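ATP-dependent DNA helicase PIF1 (PDB 7OTJ) unwinds DNA in the 5'-3' direction by coupling ATP hydrolysis to movement along single-stranded DNA, probably resolving G-quadruplexes and so protecting nuclear and mitochondrial genome stability. Local coordinates at residues V50-A54 against G65-F71; F71-G75 against K86-R90; L117-N121 against A175-T179. All coordinates share one frame; numbering follows the deposited sequence.

Contact 1: residues V50-A54 against G65-F71; sequences VAVTA and GITLHSF. With nucleotides of chain C.
Phe71 swings its ring away from its own backbone N (chi1 160°) and back towards strand 50-54, where CE1 comes 3.4 Å from Ala51 CB. Thr53 meets the same side chain through its methyl: with chi1 at 64°, CG2 lies opposite the carbonyl carbon and reaches to 3.6 Å from Phe71 CB. The other branch, OG1, turns to Ile105 O and hydrogen-bonds there. The backbones pair as a short parallel ladder, Thr53 with Ile66 and Ala54 with Thr67. Ile66 N donates to Val52 O (3.2 Å), Ala54 N to Ile66 O (3.3 Å), and Leu68 N to Ala54 O (3.0 Å), so the last rung already belongs to helix 68-72. Thr67 is the N-cap of that helix: its OG1 accepts from Ser70 N at 2.9 Å and donates to OP1 of DT5 of chain C at 2.8 Å, tying the helix start to the DNA backbone. Ser70 OG holds OP1 of DT6 of chain C, and the His69 ring lays one face over the DT4 sugar of chain C. The strands belong to the beta-alpha-beta unit 50-54, 57-61, 66-67, at the edge of the parallel sheet of the RecA-like PIF1 helicase domain. Strand 103-107 flanks strand 50-54 on the other side, Val50 and Val52 pack on helix 31-45, and Leu68 rests against helix 114-128.

Contact 2: residues F71-G75 against K86-R90; sequences FAGFG and KKIKR. With nucleotides of chain C.
The C-terminal end of helix 68-72, where Gly73 leaves helical geometry with a positive phi, packs against Ile88 and Lys87 of helix 81-90. That backbone conformation suits glycine, and with no side chain at this point the two elements come close, Gly73 CA lying 5.4 Å from Ile88 CA. Ile88 aims its CD1 at the turn: the methyl is 3.3 Å from Ala72 O, whose hydrogen-bond donor is Trp98 NE1. The Phe74 ring lies against the last helical residue, Ala72 CB 3.7 Å above its centre, and on that same side Ile88 CD1 comes in obliquely beside the ring's CD1 and CE1, 3.5 Å from CE1. Helix 114-128 completes this apolar cluster at the helix end, with Leu120 and Ile123 on Phe74 and Leu127 on Ile88. Lys87 takes the more polar side. Fully extended from CB outward, with CG opposite its backbone N (chi1 -179°), it runs alongside Gly73 O and brings NZ 3.1 Å from Phe74 O in a hydrogen bond. The approach to the oxygen is well off the carbonyl axis, at a C=O...N angle of 108° and 45° out of the carbonyl plane. Just beyond it the chain meets the DNA, Gly75 CA lying 3.4 Å from O4' of DT5 of chain C.

Contact 3: residues L117-N121 against A175-T179; sequences LNKLN and AWKET
Ala175, in the first turn of helix 174-179, sits closest to helix 114-128 and fits among Leu117, Asn118 and Asn121. This is helix-helix packing: the two short segments run 9.9 Å apart at closest approach, their directions 56° from each other. Ala175 N, in the first turn where backbone N-H groups generally have no acceptor within the helix, donates to Asn118 OD1, 2.8 Å away and nearly in line with the amide C=O. Its CB points into helix 114-128, 3.6 Å from Asn121 CB, with Leu117 CG further off at 4.1 Å. At Trp176 the contact is apolar and looser: Leu117 CD2 approaches the indole at its edge, near the ring plane, 4.1 Å from CE3. The indole also meets Phe22 edge-to-face. Glu178 reaches across with an extended chain, so that OE2 receives Asn121 ND2 at 2.7 Å. The Asn121 torsion (chi1 -168°) directs its amide across, and the bond from Phe134 N to OD1 is consistent with ND2 facing Glu178. OE2 lies in the plane of the amide, whereas ND2 meets it on the anti side, 34° out of the carboxylate plane, the two planes being nearly perpendicular. OE2 also forms a salt bridge with Lys125. Thr179 OG1 bonds back within its own helix, donating to Ala175 O at 2.9 Å.

In the fold
Contact 1 is the most deeply placed of the three, a strand pairing at the edge of the parallel sheet; contact 3 is also buried though further from the chain's centre, and contact 2 is only partly so. Contacts 1 and 2 use the two ends of helix 68-72: ladder hydrogen bonds and DNA phosphates at its start, apolar packing and one lysine bond at its end. Phe71 lies in both, but its ring packs only in contact 1; Ala72 to Gly75 carry contact 2. Contact 3 combines two asparagine bonds, one to a carboxylate, with apolar packing. Helix 114-128 links them, Leu120 facing contacts 1 and 2 while Leu117, Asn118 and Asn121 face 175-179.

Contact 1: residues V50-A54 against G65-F71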
loop_
_atom_site.group_PDB
_atom_site.type_symbol
_atom_site.label_atom_id
_atom_site.label_comp_id
_atom_site.label_asym_id
_atom_site.label_seq_id
_atom_site.Cartn_x
_atom_site.Cartn_y
_atom_site.Cartn_z
ATOM N N VAL A 50 -14.896 12.496 -4.953
ATOM C CA VAL A 50 -14.627 11.093 -4.662
ATOM C C VAL A 50 -13.232 11.016 -4.062
ATOM O O VAL A 50 -12.243 11.376 -4.711
ATOM C CB VAL A 50 -14.740 10.214 -5.915
ATOM C CG1 VAL A 50 -14.539 8.753 -5.542
ATOM C CG2 VAL A 50 -16.085 10.433 -6.602
ATOM N N ALA A 51 -13.164 10.583 -2.812
ATOM C CA ALA A 51 -11.912 10.437 -2.084
ATOM C C ALA A 51 -11.471 8.974 -2.158
ATOM O O ALA A 51 -12.135 8.096 -1.599
ATOM C CB ALA A 51 -12.092 10.906 -0.644
ATOM N N VAL A 52 -10.383 8.704 -2.882
ATOM C CA VAL A 52 -9.828 7.352 -3.005
ATOM C C VAL A 52 -8.708 7.177 -1.984
ATOM O O VAL A 52 -7.706 7.902 -2.020
ATOM C CB VAL A 52 -9.310 7.087 -4.428
ATOM C CG1 VAL A 52 -8.801 5.658 -4.548
ATOM C CG2 VAL A 52 -10.383 7.384 -5.465
ATOM N N THR A 53 -8.817 6.152 -1.139
ATOM C CA THR A 53 -7.879 5.969 -0.034
ATOM C C THR A 53 -7.696 4.486 0.251
ATOM O O THR A 53 -8.545 3.655 -0.086
ATOM C CB THR A 53 -8.289 6.641 1.293
ATOM O OG1 THR A 53 -9.491 6.047 1.797
ATOM C CG2 THR A 53 -8.448 8.148 1.157
ATOM N N ALA A 54 -6.543 4.163 0.825
ATOM C CA ALA A 54 -6.253 2.831 1.319
ATOM C C ALA A 54 -5.407 2.967 2.576
ATOM O O ALA A 54 -4.869 4.037 2.876
ATOM C CB ALA A 54 -5.546 1.977 0.260
ATOM N N GLY A 65 -4.958 6.113 -5.561
ATOM C CA GLY A 65 -5.357 6.959 -4.462
ATOM C C GLY A 65 -4.215 7.359 -3.551
ATOM O O GLY A 65 -3.040 7.300 -3.929
ATOM N N ILE A 66 -4.563 7.792 -2.342
ATOM C CA ILE A 66 -3.605 8.236 -1.345
ATOM C C ILE A 66 -3.979 7.570 -0.030
ATOM O O ILE A 66 -5.049 6.980 0.105
ATOM C CB ILE A 66 -3.578 9.770 -1.203
ATOM C CG1 ILE A 66 -4.928 10.273 -0.688
ATOM C CG2 ILE A 66 -3.200 10.421 -2.529
ATOM C CD1 ILE A 66 -5.021 11.777 -0.564
ATOM N N THR A 67 -3.072 7.637 0.934
ATOM C CA THR A 67 -3.363 6.992 2.203
ATOM C C THR A 67 -4.541 7.672 2.895
ATOM O O THR A 67 -4.887 8.826 2.617
ATOM C CB THR A 67 -2.137 6.985 3.115
ATOM O OG1 THR A 67 -1.869 8.314 3.588
ATOM C CG2 THR A 67 -0.926 6.448 2.364
ATOM N N LEU A 68 -5.185 6.916 3.784
ATOM C CA LEU A 68 -6.240 7.493 4.606
ATOM C C LEU A 68 -5.707 8.657 5.433
ATOM O O LEU A 68 -6.350 9.709 5.522
ATOM C CB LEU A 68 -6.854 6.417 5.508
ATOM C CG LEU A 68 -8.084 6.796 6.338
ATOM C CD1 LEU A 68 -9.167 7.388 5.448
ATOM C CD2 LEU A 68 -8.613 5.586 7.091
ATOM N N HIS A 69 -4.532 8.484 6.049
ATOM C CA HIS A 69 -3.955 9.558 6.854
ATOM C C HIS A 69 -3.684 10.798 6.011
ATOM O O HIS A 69 -3.975 11.922 6.437
ATOM C CB HIS A 69 -2.669 9.083 7.529
ATOM C CG HIS A 69 -2.884 8.008 8.548
ATOM N ND1 HIS A 69 -3.036 6.680 8.207
ATOM C CD2 HIS A 69 -2.971 8.064 9.898
ATOM C CE1 HIS A 69 -3.208 5.965 9.304
ATOM N NE2 HIS A 69 -3.175 6.780 10.343
ATOM N N SER A 70 -3.139 10.611 4.807
ATOM C CA SER A 70 -2.828 11.755 3.957
ATOM C C SER A 70 -4.094 12.495 3.540
ATOM O O SER A 70 -4.102 13.731 3.470
ATOM C CB SER A 70 -2.054 11.293 2.726
ATOM O OG SER A 70 -1.438 12.380 2.069
ATOM N N PHE A 71 -5.177 11.756 3.276
ATOM C CA PHE A 71 -6.428 12.398 2.884
ATOM C C PHE A 71 -6.966 13.281 3.997
ATOM O O PHE A 71 -7.510 14.360 3.735
ATOM C CB PHE A 71 -7.478 11.350 2.511
ATOM C CG PHE A 71 -8.889 11.877 2.552
ATOM C CD1 PHE A 71 -9.400 12.615 1.492
ATOM C CD2 PHE A 71 -9.704 11.648 3.652
ATOM C CE1 PHE A 71 -10.690 13.110 1.529
ATOM C CE2 PHE A 71 -11.003 12.147 3.691
ATOM C CZ PHE A 71 -11.492 12.872 2.628
ATOM P P DT C 4 2.884 2.926 5.077
ATOM O OP1 DT C 4 2.375 3.028 3.688
ATOM O OP2 DT C 4 4.336 2.973 5.355
ATOM O "O5'" DT C 4 2.150 4.075 5.915
ATOM C "C5'" DT C 4 0.754 4.255 5.761
ATOM C "C4'" DT C 4 0.201 5.230 6.783
ATOM O "O4'" DT C 4 0.261 4.650 8.103
ATOM C "C3'" DT C 4 0.962 6.533 6.900
ATOM O "O3'" DT C 4 0.518 7.418 5.904
ATOM C "C2'" DT C 4 0.560 7.005 8.297
ATOM C "C1'" DT C 4 0.426 5.683 9.062
ATOM N N1 DT C 4 1.611 5.361 9.937
ATOM C C2 DT C 4 1.456 5.399 11.299
ATOM O O2 DT C 4 0.403 5.676 11.839
ATOM N N3 DT C 4 2.581 5.098 12.016
ATOM C C4 DT C 4 3.826 4.771 11.522
ATOM O O4 DT C 4 4.774 4.519 12.253
ATOM C C5 DT C 4 3.932 4.746 10.084
ATOM C C7 DT C 4 5.240 4.398 9.436
ATOM C C6 DT C 4 2.832 5.038 9.363
ATOM P P DT C 5 1.522 8.473 5.229
ATOM O OP1 DT C 5 0.754 9.095 4.122
ATOM O OP2 DT C 5 2.820 7.815 4.945
ATOM O "O5'" DT C 5 1.697 9.601 6.349
ATOM C "C5'" DT C 5 0.617 10.488 6.628
ATOM C "C4'" DT C 5 1.100 11.927 6.727
ATOM O "O4'" DT C 5 1.848 12.098 7.956
ATOM C "C3'" DT C 5 2.018 12.385 5.598
ATOM O "O3'" DT C 5 1.733 13.740 5.247
ATOM C "C2'" DT C 5 3.420 12.234 6.197
ATOM C "C1'" DT C 5 3.181 12.481 7.682
ATOM N N1 DT C 5 4.068 11.687 8.566
ATOM C C2 DT C 5 4.844 12.331 9.504
ATOM O O2 DT C 5 4.856 13.538 9.649
ATOM N N3 DT C 5 5.617 11.504 10.274
ATOM C C4 DT C 5 5.687 10.123 10.205
ATOM O O4 DT C 5 6.412 9.466 10.942
ATOM C C5 DT C 5 4.845 9.511 9.206
ATOM C C7 DT C 5 4.836 8.018 9.039
ATOM C C6 DT C 5 4.082 10.315 8.449
ATOM P P DT C 6 1.187 14.109 3.778
ATOM O OP1 DT C 6 -0.277 14.278 3.883
ATOM O OP2 DT C 6 1.730 13.134 2.805
ATOM O "O5'" DT C 6 1.843 15.538 3.472
HETATM O O HOH W 1 -3.806 5.218 5.971
#

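Contact 2: residues F71-G75 against K86-R90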
loop_
_atom_site.group_PDB
_atom_site.type_symbol
_atom_site.label_atom_id
_atom_site.label_comp_id
_atom_site.label_asym_id
_atom_site.label_seq_id
_atom_site.Cartn_x
_atom_site.Cartn_y
_atom_site.Cartn_z
ATOM N N PHE A 71 -5.177 11.756 3.276
ATOM C CA PHE A 71 -6.428 12.398 2.884
ATOM C C PHE A 71 -6.966 13.281 3.997
ATOM O O PHE A 71 -7.510 14.360 3.735
ATOM C CB PHE A 71 -7.478 11.350 2.511
ATOM C CG PHE A 71 -8.889 11.877 2.552
ATOM C CD1 PHE A 71 -9.400 12.615 1.492
ATOM C CD2 PHE A 71 -9.704 11.648 3.652
ATOM C CE1 PHE A 71 -10.690 13.110 1.529
ATOM C CE2 PHE A 71 -11.003 12.147 3.691
ATOM C CZ PHE A 71 -11.492 12.872 2.628
ATOM N N ALA A 72 -6.814 12.843 5.245
ATOM C CA ALA A 72 -7.433 13.542 6.362
ATOM C C ALA A 72 -6.758 14.879 6.628
ATOM O O ALA A 72 -7.431 15.865 6.948
ATOM C CB ALA A 72 -7.399 12.664 7.612
ATOM N N GLY A 73 -5.437 14.936 6.502
ATOM C CA GLY A 73 -4.691 16.061 7.022
ATOM C C GLY A 73 -4.212 15.867 8.439
ATOM O O GLY A 73 -3.750 16.829 9.056
ATOM N N PHE A 74 -4.272 14.634 8.948
ATOM C CA PHE A 74 -3.989 14.338 10.348
ATOM C C PHE A 74 -2.516 14.455 10.676
ATOM O O PHE A 74 -2.155 14.669 11.837
ATOM C CB PHE A 74 -4.360 12.889 10.655
ATOM C CG PHE A 74 -5.768 12.680 11.019
ATOM C CD1 PHE A 74 -6.586 13.748 11.293
ATOM C CD2 PHE A 74 -6.271 11.398 11.107
ATOM C CE1 PHE A 74 -7.892 13.543 11.631
ATOM C CE2 PHE A 74 -7.568 11.186 11.452
ATOM C CZ PHE A 74 -8.386 12.256 11.712
ATOM N N GLY A 75 -1.661 14.244 9.688
ATOM C CA GLY A 75 -0.332 13.787 10.006
ATOM C C GLY A 75 -0.549 12.354 10.436
ATOM O O GLY A 75 -1.132 11.566 9.686
ATOM N N LYS A 86 -8.361 21.499 14.539
ATOM C CA LYS A 86 -7.680 22.768 14.302
ATOM C C LYS A 86 -6.560 22.606 13.281
ATOM O O LYS A 86 -6.383 23.461 12.405
ATOM C CB LYS A 86 -7.139 23.343 15.616
ATOM C CG LYS A 86 -8.195 23.585 16.692
ATOM C CD LYS A 86 -7.742 24.627 17.718
ATOM C CE LYS A 86 -6.404 24.270 18.348
ATOM N NZ LYS A 86 -6.434 22.930 18.997
ATOM N N LYS A 87 -5.804 21.509 13.367
ATOM C CA LYS A 87 -4.730 21.268 12.406
ATOM C C LYS A 87 -5.281 21.165 10.990
ATOM O O LYS A 87 -4.735 21.760 10.054
ATOM C CB LYS A 87 -3.957 20.002 12.775
ATOM C CG LYS A 87 -2.810 19.686 11.827
ATOM C CD LYS A 87 -2.085 18.419 12.241
ATOM C CE LYS A 87 -0.891 18.155 11.337
ATOM N NZ LYS A 87 -0.113 16.964 11.770
ATOM N N ILE A 88 -6.358 20.398 10.812
ATOM C CA ILE A 88 -6.946 20.245 9.487
ATOM C C ILE A 88 -7.500 21.569 8.984
ATOM O O ILE A 88 -7.448 21.855 7.782
ATOM C CB ILE A 88 -8.015 19.139 9.519
ATOM C CG1 ILE A 88 -7.344 17.799 9.833
ATOM C CG2 ILE A 88 -8.777 19.079 8.200
ATOM C CD1 ILE A 88 -8.297 16.655 10.029
ATOM N N LYS A 89 -8.008 22.413 9.887
ATOM C CA LYS A 89 -8.539 23.700 9.454
ATOM C C LYS A 89 -7.434 24.652 9.010
ATOM O O LYS A 89 -7.688 25.560 8.208
ATOM C CB LYS A 89 -9.365 24.336 10.574
ATOM C CG LYS A 89 -10.747 23.721 10.739
ATOM C CD LYS A 89 -11.568 24.438 11.796
ATOM C CE LYS A 89 -12.948 23.817 11.938
ATOM N NZ LYS A 89 -13.784 24.518 12.956
ATOM N N ARG A 90 -6.210 24.467 9.514
ATOM C CA ARG A 90 -5.085 25.273 9.043
ATOM C C ARG A 90 -4.646 24.864 7.643
ATOM O O ARG A 90 -4.179 25.709 6.870
ATOM C CB ARG A 90 -3.914 25.182 10.022
ATOM C CG ARG A 90 -4.153 25.852 11.375
ATOM C CD ARG A 90 -2.860 25.930 12.182
ATOM N NE ARG A 90 -2.252 24.619 12.398
ATOM C CZ ARG A 90 -2.408 23.890 13.495
ATOM N NH1 ARG A 90 -3.155 24.312 14.505
ATOM N NH2 ARG A 90 -1.792 22.716 13.587
ATOM P P DT C 5 1.522 8.473 5.229
ATOM O OP1 DT C 5 0.754 9.095 4.122
ATOM O OP2 DT C 5 2.820 7.815 4.945
ATOM O "O5'" DT C 5 1.697 9.601 6.349
ATOM C "C5'" DT C 5 0.617 10.488 6.628
ATOM C "C4'" DT C 5 1.100 11.927 6.727
ATOM O "O4'" DT C 5 1.848 12.098 7.956
ATOM C "C3'" DT C 5 2.018 12.385 5.598
ATOM O "O3'" DT C 5 1.733 13.740 5.247
ATOM C "C2'" DT C 5 3.420 12.234 6.197
ATOM C "C1'" DT C 5 3.181 12.481 7.682
ATOM N N1 DT C 5 4.068 11.687 8.566
ATOM C C2 DT C 5 4.844 12.331 9.504
ATOM O O2 DT C 5 4.856 13.538 9.649
ATOM N N3 DT C 5 5.617 11.504 10.274
ATOM C C4 DT C 5 5.687 10.123 10.205
ATOM O O4 DT C 5 6.412 9.466 10.942
ATOM C C5 DT C 5 4.845 9.511 9.206
ATOM C C7 DT C 5 4.836 8.018 9.039
ATOM C C6 DT C 5 4.082 10.315 8.449
#

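Contact 3: residues L117-N121 against A175-T179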
loop_
_atom_site.group_PDB
_atom_site.type_symbol
_atom_site.label_atom_id
_atom_site.label_comp_id
_atom_site.label_asym_id
_atom_site.label_seq_id
_atom_site.Cartn_x
_atom_site.Cartn_y
_atom_site.Cartn_z
ATOM N N LEU A 117 -10.817 5.508 12.902
ATOM C CA LEU A 117 -12.071 5.681 12.183
ATOM C C LEU A 117 -13.062 6.523 12.980
ATOM O O LEU A 117 -13.838 7.288 12.396
ATOM C CB LEU A 117 -12.658 4.314 11.842
ATOM C CG LEU A 117 -13.730 4.349 10.758
ATOM C CD1 LEU A 117 -13.119 4.749 9.413
ATOM C CD2 LEU A 117 -14.465 3.017 10.675
ATOM N N ASN A 118 -13.059 6.383 14.312
ATOM C CA ASN A 118 -13.933 7.192 15.159
ATOM C C ASN A 118 -13.535 8.664 15.132
ATOM O O ASN A 118 -14.403 9.547 15.147
ATOM C CB ASN A 118 -13.915 6.661 16.593
ATOM C CG ASN A 118 -14.784 5.425 16.775
ATOM O OD1 ASN A 118 -15.712 5.190 16.005
ATOM N ND2 ASN A 118 -14.496 4.639 17.810
ATOM N N LYS A 119 -12.231 8.947 15.088
ATOM C CA LYS A 119 -11.776 10.325 14.929
ATOM C C LYS A 119 -12.195 10.877 13.573
ATOM O O LYS A 119 -12.718 11.992 13.478
ATOM C CB LYS A 119 -10.258 10.410 15.091
ATOM C CG LYS A 119 -9.741 10.029 16.469
ATOM C CD LYS A 119 -8.229 10.176 16.553
ATOM C CE LYS A 119 -7.751 10.119 17.990
ATOM N NZ LYS A 119 -6.281 10.319 18.084
ATOM N N LEU A 120 -11.976 10.103 12.508
ATOM C CA LEU A 120 -12.403 10.541 11.184
ATOM C C LEU A 120 -13.896 10.832 11.163
ATOM O O LEU A 120 -14.335 11.799 10.532
ATOM C CB LEU A 120 -12.050 9.482 10.142
ATOM C CG LEU A 120 -10.553 9.328 9.856
ATOM C CD1 LEU A 120 -10.268 8.058 9.064
ATOM C CD2 LEU A 120 -10.039 10.554 9.121
ATOM N N ASN A 121 -14.688 10.008 11.855
ATOM C CA ASN A 121 -16.129 10.230 11.915
ATOM C C ASN A 121 -16.455 11.574 12.560
ATOM O O ASN A 121 -17.200 12.382 11.995
ATOM C CB ASN A 121 -16.795 9.085 12.675
ATOM C CG ASN A 121 -18.305 9.095 12.531
ATOM O OD1 ASN A 121 -18.847 9.718 11.616
ATOM N ND2 ASN A 121 -18.992 8.400 13.431
ATOM N N ALA A 175 -18.139 4.367 14.831
ATOM C CA ALA A 175 -18.258 4.932 13.491
ATOM C C ALA A 175 -18.732 3.882 12.500
ATOM O O ALA A 175 -19.668 4.115 11.727
ATOM C CB ALA A 175 -16.919 5.520 13.049
ATOM N N TRP A 176 -18.096 2.708 12.519
ATOM C CA TRP A 176 -18.475 1.633 11.610
ATOM C C TRP A 176 -19.944 1.264 11.771
ATOM O O TRP A 176 -20.678 1.143 10.783
ATOM C CB TRP A 176 -17.589 0.415 11.870
ATOM C CG TRP A 176 -17.825 -0.744 10.971
ATOM C CD1 TRP A 176 -18.794 -1.698 11.093
ATOM C CD2 TRP A 176 -17.053 -1.099 9.818
ATOM N NE1 TRP A 176 -18.682 -2.620 10.073
ATOM C CE2 TRP A 176 -17.619 -2.272 9.279
ATOM C CE3 TRP A 176 -15.940 -0.535 9.186
ATOM C CZ2 TRP A 176 -17.110 -2.885 8.143
ATOM C CZ3 TRP A 176 -15.435 -1.150 8.056
ATOM C CH2 TRP A 176 -16.020 -2.310 7.548
ATOM N N LYS A 177 -20.394 1.093 13.015
ATOM C CA LYS A 177 -21.725 0.544 13.246
ATOM C C LYS A 177 -22.829 1.507 12.827
ATOM O O LYS A 177 -23.905 1.066 12.410
ATOM C CB LYS A 177 -21.876 0.154 14.716
ATOM C CG LYS A 177 -20.822 -0.828 15.177
ATOM C CD LYS A 177 -21.018 -1.240 16.625
ATOM C CE LYS A 177 -19.917 -2.193 17.077
ATOM N NZ LYS A 177 -20.049 -2.562 18.511
ATOM N N GLU A 178 -22.594 2.812 12.929
ATOM C CA GLU A 178 -23.617 3.773 12.546
ATOM C C GLU A 178 -23.546 4.165 11.073
ATOM O O GLU A 178 -24.526 4.702 10.548
ATOM C CB GLU A 178 -23.529 5.026 13.428
ATOM C CG GLU A 178 -22.433 5.981 13.038
ATOM C CD GLU A 178 -22.500 7.279 13.805
ATOM O OE1 GLU A 178 -23.390 7.420 14.673
ATOM O OE2 GLU A 178 -21.663 8.164 13.538
ATOM N N THR A 179 -22.445 3.871 10.381
ATOM C CA THR A 179 -22.292 4.274 8.984
ATOM C C THR A 179 -22.520 3.127 8.006
ATOM O O THR A 179 -23.268 3.289 7.035
ATOM C CB THR A 179 -20.907 4.876 8.734
ATOM O OG1 THR A 179 -20.643 5.905 9.694
ATOM C CG2 THR A 179 -20.861 5.478 7.344
#